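Local structure of NADH oxidoreductase (Mesorhizobium loti, 3PI7) at residues L30-Q39 with L327-L338; S50-I61 with S119-A128. The protein probably binds NADPH and acts as an NAD(P)H-dependent oxidoreductase, perhaps reducing quinones, with a GroES-like domain joined to a Rossmann-fold domain. One frame throughout, in Å; residues are numbered along the deposited sequence. Where two conformers were deposited one is given.

Contact 1 (L30-Q39 with L327-L338)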
loop_
_atom_site.group_PDB
_atom_site.type_symbol
_atom_site.label_atom_id
_atom_site.label_comp_id
_atom_site.label_asym_id
_atom_site.label_seq_id
_atom_site.Cartn_x
_atom_site.Cartn_y
_atom_site.Cartn_z
ATOM N N LEU A 30 -22.608 -13.633 10.173
ATOM C CA LEU A 30 -23.160 -14.961 9.903
ATOM C C LEU A 30 -24.547 -14.978 10.484
ATOM O O LEU A 30 -24.719 -15.122 11.695
ATOM C CB LEU A 30 -22.283 -16.084 10.464
ATOM C CG LEU A 30 -22.727 -17.496 10.060
ATOM C CD1 LEU A 30 -22.479 -17.760 8.566
ATOM C CD2 LEU A 30 -22.085 -18.525 10.934
ATOM N N GLU A 31 -25.506 -14.704 9.622
ATOM C CA GLU A 31 -26.910 -14.586 9.931
ATOM C C GLU A 31 -27.551 -15.974 10.136
ATOM O O GLU A 31 -28.484 -16.117 10.926
ATOM C CB GLU A 31 -27.618 -13.773 8.802
ATOM C CG GLU A 31 -27.729 -14.416 7.413
ATOM C CD GLU A 31 -26.498 -14.696 6.556
ATOM O OE1 GLU A 31 -25.362 -14.374 6.972
ATOM O OE2 GLU A 31 -26.682 -15.256 5.451
ATOM N N ALA A 32 -27.073 -16.976 9.390
ATOM C CA ALA A 32 -27.559 -18.353 9.417
ATOM C C ALA A 32 -26.496 -19.300 8.869
ATOM O O ALA A 32 -25.659 -18.881 8.058
ATOM C CB ALA A 32 -28.842 -18.480 8.601
HETATM N N MSE A 33 -26.547 -20.583 9.286
HETATM C CA MSE A 33 -25.612 -21.580 8.781
HETATM C C MSE A 33 -26.178 -22.327 7.576
HETATM O O MSE A 33 -25.421 -22.747 6.706
HETATM C CB MSE A 33 -25.284 -22.609 9.880
HETATM C CG MSE A 33 -24.577 -22.003 11.052
HETATM SE SE MSE A 33 -22.710 -22.115 10.875
HETATM C CE MSE A 33 -22.347 -23.848 11.666
ATOM N N GLU A 34 -27.521 -22.497 7.528
ATOM C CA GLU A 34 -28.211 -23.299 6.513
ATOM C C GLU A 34 -27.928 -22.899 5.078
ATOM O O GLU A 34 -27.928 -23.804 4.243
ATOM C CB GLU A 34 -29.720 -23.323 6.748
ATOM C CG GLU A 34 -30.111 -23.981 8.062
ATOM C CD GLU A 34 -30.124 -23.088 9.289
ATOM O OE1 GLU A 34 -29.668 -21.921 9.212
ATOM O OE2 GLU A 34 -30.537 -23.591 10.356
ATOM N N PRO A 35 -27.648 -21.629 4.716
ATOM C CA PRO A 35 -27.309 -21.352 3.301
ATOM C C PRO A 35 -25.937 -21.924 2.912
ATOM O O PRO A 35 -25.669 -22.174 1.730
ATOM C CB PRO A 35 -27.210 -19.817 3.256
ATOM C CG PRO A 35 -27.835 -19.311 4.515
ATOM C CD PRO A 35 -27.641 -20.384 5.523
ATOM N N TYR A 36 -25.086 -22.170 3.910
ATOM C CA TYR A 36 -23.663 -22.470 3.706
ATOM C C TYR A 36 -23.233 -23.834 4.112
ATOM O O TYR A 36 -22.219 -24.324 3.606
ATOM C CB TYR A 36 -22.818 -21.467 4.513
ATOM C CG TYR A 36 -23.252 -20.042 4.300
ATOM C CD1 TYR A 36 -23.190 -19.461 3.040
ATOM C CD2 TYR A 36 -23.812 -19.298 5.341
ATOM C CE1 TYR A 36 -23.655 -18.162 2.821
ATOM C CE2 TYR A 36 -24.303 -18.009 5.125
ATOM C CZ TYR A 36 -24.216 -17.446 3.866
ATOM O OH TYR A 36 -24.660 -16.163 3.654
ATOM N N LEU A 37 -23.941 -24.439 5.082
ATOM C CA LEU A 37 -23.523 -25.727 5.600
ATOM C C LEU A 37 -24.715 -26.596 5.853
ATOM O O LEU A 37 -25.792 -26.089 6.190
ATOM C CB LEU A 37 -22.756 -25.522 6.924
ATOM C CG LEU A 37 -21.405 -24.802 6.860
ATOM C CD1 LEU A 37 -20.894 -24.518 8.243
ATOM C CD2 LEU A 37 -20.380 -25.635 6.113
ATOM N N GLU A 38 -24.523 -27.895 5.694
ATOM C CA GLU A 38 -25.554 -28.867 5.996
ATOM C C GLU A 38 -24.925 -29.968 6.810
ATOM O O GLU A 38 -23.784 -30.378 6.544
ATOM C CB GLU A 38 -26.218 -29.426 4.742
ATOM C CG GLU A 38 -25.295 -30.115 3.754
ATOM C CD GLU A 38 -26.009 -30.835 2.627
ATOM O OE1 GLU A 38 -27.132 -31.332 2.857
ATOM O OE2 GLU A 38 -25.444 -30.911 1.513
ATOM N N GLN A 39 -25.650 -30.415 7.827
ATOM C CA GLN A 39 -25.170 -31.517 8.641
ATOM C C GLN A 39 -25.393 -32.771 7.827
ATOM O O GLN A 39 -26.472 -32.969 7.268
ATOM C CB GLN A 39 -25.897 -31.553 9.995
ATOM C CG GLN A 39 -25.321 -32.643 10.915
ATOM C CD GLN A 39 -26.136 -32.838 12.154
ATOM O OE1 GLN A 39 -26.554 -31.876 12.817
ATOM N NE2 GLN A 39 -26.352 -34.097 12.507
ATOM N N LEU A 327 -21.689 -30.638 17.691
ATOM C CA LEU A 327 -21.780 -30.592 16.225
ATOM C C LEU A 327 -23.242 -30.717 15.771
ATOM O O LEU A 327 -23.624 -30.060 14.809
ATOM C CB LEU A 327 -20.924 -31.679 15.577
ATOM C CG LEU A 327 -20.736 -31.563 14.054
ATOM C CD1 LEU A 327 -19.327 -31.922 13.662
ATOM C CD2 LEU A 327 -21.733 -32.434 13.311
ATOM N N ALA A 328 -24.066 -31.517 16.482
ATOM C CA ALA A 328 -25.479 -31.728 16.176
ATOM C C ALA A 328 -26.307 -30.461 16.339
ATOM O O ALA A 328 -27.434 -30.422 15.855
ATOM C CB ALA A 328 -26.068 -32.832 17.047
ATOM N N GLU A 329 -25.792 -29.488 17.085
ATOM C CA GLU A 329 -26.444 -28.208 17.345
ATOM C C GLU A 329 -25.830 -27.064 16.547
ATOM O O GLU A 329 -26.361 -25.964 16.609
ATOM C CB GLU A 329 -26.345 -27.833 18.852
ATOM C CG GLU A 329 -27.049 -28.784 19.810
ATOM C CD GLU A 329 -28.561 -28.820 19.700
ATOM O OE1 GLU A 329 -29.152 -28.049 18.903
ATOM O OE2 GLU A 329 -29.154 -29.656 20.408
ATOM N N ALA A 330 -24.683 -27.284 15.868
ATOM C CA ALA A 330 -23.937 -26.213 15.236
ATOM C C ALA A 330 -24.710 -25.460 14.138
ATOM O O ALA A 330 -24.680 -24.227 14.127
ATOM C CB ALA A 330 -22.629 -26.749 14.683
ATOM N N ILE A 331 -25.403 -26.178 13.237
ATOM C CA ILE A 331 -26.137 -25.514 12.141
ATOM C C ILE A 331 -27.165 -24.571 12.723
ATOM O O ILE A 331 -27.275 -23.410 12.313
ATOM C CB ILE A 331 -26.784 -26.555 11.169
ATOM C CG1 ILE A 331 -25.695 -27.382 10.438
ATOM C CG2 ILE A 331 -27.748 -25.887 10.155
ATOM C CD1 ILE A 331 -24.845 -26.652 9.512
ATOM N N ALA A 332 -27.882 -25.047 13.729
ATOM C CA ALA A 332 -28.924 -24.235 14.306
ATOM C C ALA A 332 -28.423 -23.100 15.167
ATOM O O ALA A 332 -28.985 -22.017 15.068
ATOM C CB ALA A 332 -29.867 -25.103 15.137
ATOM N N TRP A 333 -27.401 -23.315 16.015
ATOM C CA TRP A 333 -27.094 -22.317 17.035
ATOM C C TRP A 333 -25.741 -21.648 17.015
ATOM O O TRP A 333 -25.520 -20.757 17.850
ATOM C CB TRP A 333 -27.338 -22.926 18.431
ATOM C CG TRP A 333 -28.683 -23.583 18.550
ATOM C CD1 TRP A 333 -28.922 -24.899 18.800
ATOM C CD2 TRP A 333 -29.964 -22.989 18.259
ATOM N NE1 TRP A 333 -30.272 -25.157 18.732
ATOM C CE2 TRP A 333 -30.937 -23.993 18.433
ATOM C CE3 TRP A 333 -30.388 -21.684 17.916
ATOM C CZ2 TRP A 333 -32.306 -23.755 18.233
ATOM C CZ3 TRP A 333 -31.739 -21.456 17.695
ATOM C CH2 TRP A 333 -32.685 -22.475 17.879
ATOM N N VAL A 334 -24.847 -22.001 16.091
ATOM C CA VAL A 334 -23.585 -21.259 16.035
ATOM C C VAL A 334 -23.890 -19.737 15.726
ATOM O O VAL A 334 -23.335 -18.908 16.428
ATOM C CB VAL A 334 -22.581 -21.883 15.048
ATOM C CG1 VAL A 334 -21.607 -20.846 14.499
ATOM C CG2 VAL A 334 -21.840 -23.046 15.708
ATOM N N PRO A 335 -24.770 -19.333 14.775
ATOM C CA PRO A 335 -24.967 -17.886 14.538
ATOM C C PRO A 335 -25.423 -17.123 15.777
ATOM O O PRO A 335 -24.952 -16.011 15.998
ATOM C CB PRO A 335 -26.016 -17.840 13.427
ATOM C CG PRO A 335 -25.833 -19.102 12.708
ATOM C CD PRO A 335 -25.556 -20.117 13.804
ATOM N N ALA A 336 -26.302 -17.725 16.595
ATOM C CA ALA A 336 -26.761 -17.099 17.833
ATOM C C ALA A 336 -25.601 -16.910 18.784
ATOM O O ALA A 336 -25.535 -15.906 19.471
ATOM C CB ALA A 336 -27.836 -17.955 18.490
ATOM N N GLU A 337 -24.694 -17.882 18.855
ATOM C CA GLU A 337 -23.549 -17.774 19.751
ATOM C C GLU A 337 -22.507 -16.792 19.235
ATOM O O GLU A 337 -21.828 -16.161 20.040
ATOM C CB GLU A 337 -22.896 -19.147 20.005
ATOM C CG GLU A 337 -23.761 -20.103 20.809
ATOM C CD GLU A 337 -24.182 -19.625 22.188
ATOM O OE1 GLU A 337 -23.397 -18.906 22.847
ATOM O OE2 GLU A 337 -25.325 -19.936 22.587
ATOM N N LEU A 338 -22.351 -16.673 17.911
ATOM C CA LEU A 338 -21.357 -15.771 17.340
ATOM C C LEU A 338 -21.727 -14.294 17.554
ATOM O O LEU A 338 -20.825 -13.460 17.564
ATOM C CB LEU A 338 -21.132 -16.055 15.844
ATOM C CG LEU A 338 -20.268 -17.275 15.482
ATOM C CD1 LEU A 338 -20.123 -17.400 13.983
ATOM C CD2 LEU A 338 -18.854 -17.179 16.087
HETATM O O HOH W 1 -23.784 -14.584 13.981
HETATM O O HOH W 2 -28.495 -21.146 11.372
HETATM O O HOH W 3 -31.242 -22.006 12.434
HETATM O O HOH W 4 -25.774 -29.141 13.344
HETATM O O HOH W 5 -28.828 -32.478 14.275
#
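I331 lays its CD1 methyl against L37, 3.5 Å from L37 CB, while its CG2 methyl meets the carboxylate end of E34, so one branched residue of helix 327-338 fills the angle between the turn 33-35 and strand 37-39. Selenomethionine M33 comes down beside it. Its chain is bent at both chi2 (-93°) and chi3 (-88°), which folds SE and CE over the helix, and CE ends 3.9 Å from V334 CB and near the carbonyl of A330. A long, flexible side chain suits a groove lined by A330, I331, V334 and P335, since it can bend to follow their uneven outline. On its other flank M33 CG presses on the ring of P335, at 3.5 Å from CD, a tight carbon contact. L30 closes the row, with CD2 3.8 Å from L338 CD1.

Polar groups along the seam are joined through water. One water donates to both L30 O and P335 O; a second accepts a hydrogen bond from M33 N and lies 2.7 Å from I331 O. At the far end Q39, extended beyond CG, brings OE1 to a water that also donates to L327 O and accepts from I331 N, so it stands between two backbone groups of the helix. Beneath this layer L37 and L30 pack on helix 63-69, A330 and I331 touch L14 of strand 10-16, and L338 rests on V345 of strand 345-348.

Contact 2 (S50-I61 with S119-A128)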
loop_
_atom_site.group_PDB
_atom_site.type_symbol
_atom_site.label_atom_id
_atom_site.label_comp_id
_atom_site.label_asym_id
_atom_site.label_seq_id
_atom_site.Cartn_x
_atom_site.Cartn_y
_atom_site.Cartn_z
ATOM N N SER A 50 1.594 -37.437 2.919
ATOM C CA SER A 50 2.145 -36.434 3.842
ATOM C C SER A 50 1.122 -35.966 4.875
ATOM O O SER A 50 1.392 -35.022 5.622
ATOM C CB SER A 50 2.628 -35.214 3.044
ATOM O OG SER A 50 1.550 -34.583 2.357
ATOM N N GLN A 51 -0.055 -36.618 4.915
ATOM C CA GLN A 51 -1.164 -36.176 5.757
ATOM C C GLN A 51 -1.504 -37.126 6.880
ATOM O O GLN A 51 -1.091 -38.287 6.893
ATOM C CB GLN A 51 -2.425 -35.996 4.889
ATOM C CG GLN A 51 -2.257 -35.016 3.746
ATOM C CD GLN A 51 -3.507 -34.939 2.899
ATOM O OE1 GLN A 51 -4.188 -35.946 2.625
ATOM N NE2 GLN A 51 -3.832 -33.740 2.456
ATOM N N VAL A 52 -2.300 -36.612 7.827
ATOM C CA VAL A 52 -2.770 -37.372 8.951
ATOM C C VAL A 52 -4.273 -37.222 9.048
ATOM O O VAL A 52 -4.832 -36.201 8.627
ATOM C CB VAL A 52 -2.067 -36.962 10.274
ATOM C CG1 VAL A 52 -0.598 -37.361 10.251
ATOM C CG2 VAL A 52 -2.236 -35.456 10.538
ATOM N N LEU A 53 -4.910 -38.252 9.566
ATOM C CA LEU A 53 -6.348 -38.256 9.822
ATOM C C LEU A 53 -6.515 -38.045 11.305
ATOM O O LEU A 53 -6.001 -38.835 12.125
ATOM C CB LEU A 53 -6.960 -39.598 9.390
ATOM C CG LEU A 53 -8.453 -39.674 9.558
ATOM C CD1 LEU A 53 -9.179 -38.722 8.579
ATOM C CD2 LEU A 53 -8.946 -41.074 9.425
ATOM N N ILE A 54 -7.214 -36.986 11.658
ATOM C CA ILE A 54 -7.388 -36.619 13.061
ATOM C C ILE A 54 -8.816 -36.852 13.526
ATOM O O ILE A 54 -9.757 -36.341 12.900
ATOM C CB ILE A 54 -6.999 -35.134 13.251
ATOM C CG1 ILE A 54 -5.533 -34.843 12.796
ATOM C CG2 ILE A 54 -7.164 -34.716 14.700
ATOM C CD1 ILE A 54 -5.439 -33.703 11.970
ATOM N N LYS A 55 -8.967 -37.503 14.694
ATOM C CA LYS A 55 -10.236 -37.649 15.371
ATOM C C LYS A 55 -10.405 -36.367 16.140
ATOM O O LYS A 55 -9.683 -36.146 17.107
ATOM C CB LYS A 55 -10.235 -38.888 16.302
ATOM C CG LYS A 55 -11.581 -39.073 16.969
ATOM C CD LYS A 55 -11.643 -40.255 17.966
ATOM C CE LYS A 55 -13.115 -40.462 18.308
ATOM N NZ LYS A 55 -13.389 -41.840 18.821
ATOM N N VAL A 56 -11.308 -35.490 15.672
ATOM C CA VAL A 56 -11.472 -34.161 16.229
ATOM C C VAL A 56 -12.142 -34.175 17.580
ATOM O O VAL A 56 -13.245 -34.724 17.738
ATOM C CB VAL A 56 -12.264 -33.242 15.247
ATOM C CG1 VAL A 56 -12.313 -31.828 15.781
ATOM C CG2 VAL A 56 -11.652 -33.264 13.850
ATOM N N ASN A 57 -11.474 -33.513 18.549
ATOM C CA ASN A 57 -12.004 -33.360 19.888
ATOM C C ASN A 57 -12.795 -32.051 19.963
ATOM O O ASN A 57 -13.934 -32.054 20.417
ATOM C CB ASN A 57 -10.875 -33.402 20.930
ATOM C CG ASN A 57 -11.374 -33.215 22.342
ATOM O OD1 ASN A 57 -12.487 -33.609 22.694
ATOM N ND2 ASN A 57 -10.541 -32.665 23.193
ATOM N N LEU A 58 -12.196 -30.945 19.495
ATOM C CA LEU A 58 -12.805 -29.615 19.505
ATOM C C LEU A 58 -12.356 -28.868 18.277
ATOM O O LEU A 58 -11.193 -28.988 17.897
ATOM C CB LEU A 58 -12.395 -28.819 20.773
ATOM C CG LEU A 58 -12.899 -29.266 22.154
ATOM C CD1 LEU A 58 -12.111 -28.589 23.265
ATOM C CD2 LEU A 58 -14.383 -28.956 22.345
ATOM N N ALA A 59 -13.241 -28.096 17.664
ATOM C CA ALA A 59 -12.839 -27.307 16.506
ATOM C C ALA A 59 -13.147 -25.846 16.800
ATOM O O ALA A 59 -14.149 -25.555 17.432
ATOM C CB ALA A 59 -13.573 -27.787 15.249
ATOM N N SER A 60 -12.259 -24.944 16.418
ATOM C CA SER A 60 -12.491 -23.511 16.594
ATOM C C SER A 60 -13.372 -22.977 15.500
ATOM O O SER A 60 -13.464 -23.563 14.415
ATOM C CB SER A 60 -11.181 -22.727 16.541
ATOM O OG SER A 60 -10.305 -22.946 17.621
ATOM N N ILE A 61 -13.957 -21.813 15.748
ATOM C CA ILE A 61 -14.670 -21.031 14.742
ATOM C C ILE A 61 -13.973 -19.684 14.698
ATOM O O ILE A 61 -13.976 -18.959 15.704
ATOM C CB ILE A 61 -16.189 -20.882 14.945
ATOM C CG1 ILE A 61 -16.868 -22.249 15.137
ATOM C CG2 ILE A 61 -16.804 -20.098 13.747
ATOM C CD1 ILE A 61 -18.248 -22.111 15.749
ATOM N N SER A 119 -12.139 -29.250 9.935
ATOM C CA SER A 119 -12.246 -29.667 11.326
ATOM C C SER A 119 -13.692 -29.779 11.850
ATOM O O SER A 119 -13.857 -30.233 12.969
ATOM C CB SER A 119 -11.479 -28.689 12.205
ATOM O OG SER A 119 -12.021 -27.388 12.098
ATOM N N TRP A 120 -14.711 -29.314 11.120
ATOM C CA TRP A 120 -16.117 -29.350 11.595
ATOM C C TRP A 120 -16.722 -30.699 11.178
ATOM O O TRP A 120 -17.652 -30.800 10.368
ATOM C CB TRP A 120 -16.924 -28.155 11.075
ATOM C CG TRP A 120 -16.405 -26.827 11.533
ATOM C CD1 TRP A 120 -15.372 -26.587 12.396
ATOM C CD2 TRP A 120 -16.880 -25.555 11.117
ATOM N NE1 TRP A 120 -15.174 -25.242 12.533
ATOM C CE2 TRP A 120 -16.093 -24.578 11.771
ATOM C CE3 TRP A 120 -17.898 -25.142 10.256
ATOM C CZ2 TRP A 120 -16.305 -23.214 11.597
ATOM C CZ3 TRP A 120 -18.112 -23.777 10.090
ATOM C CH2 TRP A 120 -17.291 -22.838 10.718
ATOM N N ALA A 121 -16.110 -31.746 11.738
ATOM C CA ALA A 121 -16.311 -33.124 11.380
ATOM C C ALA A 121 -15.739 -33.995 12.447
ATOM O O ALA A 121 -14.889 -33.544 13.210
ATOM C CB ALA A 121 -15.577 -33.390 10.068
ATOM N N GLU A 122 -16.185 -35.240 12.513
ATOM C CA GLU A 122 -15.629 -36.155 13.483
ATOM C C GLU A 122 -14.162 -36.467 13.206
ATOM O O GLU A 122 -13.422 -36.746 14.146
ATOM C CB GLU A 122 -16.465 -37.427 13.527
ATOM C CG GLU A 122 -17.713 -37.171 14.353
ATOM C CD GLU A 122 -18.694 -38.319 14.470
ATOM O OE1 GLU A 122 -18.899 -39.036 13.468
ATOM O OE2 GLU A 122 -19.373 -38.394 15.516
ATOM N N TYR A 123 -13.759 -36.446 11.943
ATOM C CA TYR A 123 -12.399 -36.693 11.461
ATOM C C TYR A 123 -12.033 -35.640 10.442
ATOM O O TYR A 123 -12.825 -35.363 9.535
ATOM C CB TYR A 123 -12.266 -38.103 10.829
ATOM C CG TYR A 123 -12.575 -39.186 11.836
ATOM C CD1 TYR A 123 -13.896 -39.545 12.122
ATOM C CD2 TYR A 123 -11.564 -39.759 12.600
ATOM C CE1 TYR A 123 -14.203 -40.424 13.158
ATOM C CE2 TYR A 123 -11.858 -40.658 13.625
ATOM C CZ TYR A 123 -13.179 -40.997 13.889
ATOM O OH TYR A 123 -13.480 -41.850 14.904
ATOM N N ALA A 124 -10.825 -35.086 10.566
ATOM C CA ALA A 124 -10.309 -34.068 9.632
ATOM C C ALA A 124 -9.006 -34.555 9.062
ATOM O O ALA A 124 -8.407 -35.489 9.608
ATOM C CB ALA A 124 -10.103 -32.741 10.369
ATOM N N VAL A 125 -8.576 -33.962 7.955
ATOM C CA VAL A 125 -7.280 -34.299 7.381
ATOM C C VAL A 125 -6.409 -33.052 7.434
ATOM O O VAL A 125 -6.876 -31.956 7.109
ATOM C CB VAL A 125 -7.395 -34.859 5.936
ATOM C CG1 VAL A 125 -6.016 -35.070 5.313
ATOM C CG2 VAL A 125 -8.196 -36.147 5.917
ATOM N N ALA A 126 -5.166 -33.209 7.865
ATOM C CA ALA A 126 -4.223 -32.109 7.832
ATOM C C ALA A 126 -2.901 -32.618 7.349
ATOM O O ALA A 126 -2.599 -33.815 7.493
ATOM C CB ALA A 126 -4.093 -31.486 9.247
ATOM N N GLU A 127 -2.070 -31.722 6.840
ATOM C CA GLU A 127 -0.666 -32.070 6.544
ATOM C C GLU A 127 0.015 -32.374 7.849
ATOM O O GLU A 127 -0.284 -31.708 8.851
ATOM C CB GLU A 127 0.055 -30.876 5.865
ATOM C CG GLU A 127 -0.467 -30.605 4.473
ATOM C CD GLU A 127 -0.226 -31.713 3.465
ATOM O OE1 GLU A 127 0.769 -32.456 3.613
ATOM O OE2 GLU A 127 -1.097 -31.904 2.590
ATOM N N ALA A 128 0.945 -33.354 7.869
ATOM C CA ALA A 128 1.702 -33.630 9.105
ATOM C C ALA A 128 2.362 -32.338 9.595
ATOM O O ALA A 128 2.338 -32.012 10.803
ATOM C CB ALA A 128 2.745 -34.706 8.848
HETATM O O HOH W 6 -0.468 -33.336 0.430
HETATM O O HOH W 7 -14.534 -36.993 16.607
#
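S50 OG donates to the syn lone pair of E127 OE1 at 2.6 Å, and the other oxygen, OE2, takes Q51 NE2 at 3.3 Å and a water. That amide bond is the looser one, since NE2 comes from well above the carboxylate plane. The water links E127 OE2 back to S50 OG, while Q51 OE1 is held by G48 N, which helps fix the amide's rotation.

Beyond this polar end, strands 51-56 and 123-127 run antiparallel. V52 and I54 each exchange two backbone bonds with A126 and A124; the I54 N to A124 O bond, 2.8 Å, is almost straight. The small methyls of A124 and A126 leave room for V56 CG2 and I54 CD1, and F110 covers I54, V56 and A124 on this face. On the other face L53 CD1 touches V125 CG2 at 3.8 Å, and K55, extended with CG anti to the backbone N (chi1 -178°), runs alongside the Y123 ring, its CB 3.6 Å from CE2.

Past the corner at N57, where N57 and L58 form a classic beta bulge opposite V88, the indole of W120 donates from NE1 to S60 O, 3.0 Å away and close to the ring plane. A59 CB lies at the indole edge, and I61 crosses the ring's far end at about a right angle. W120 itself is the centre of an inverse gamma turn. These paired strands belong to the curled, mostly antiparallel sheet of the GroES-like domain found in the alcohol dehydrogenase family.

In the fold
The centres of contacts 1 and 2 lie about 19 Å apart, yet their edges meet in a shared apolar layer. L37 CD1 of contact 1 comes within 3.4 Å of W120 CZ3 of contact 2, and V334 CG2 lies 3.7 Å from I61 CD1. In sequence, contact 2 is nested inside the long loop that contact 1 closes, with helix 327-338 returning from near the C-terminus to strand 37-43. The potassium site at D19 and Y21 follows strand 10-16, the antiparallel partner of strand 37-43; neither contact supplies these two residues.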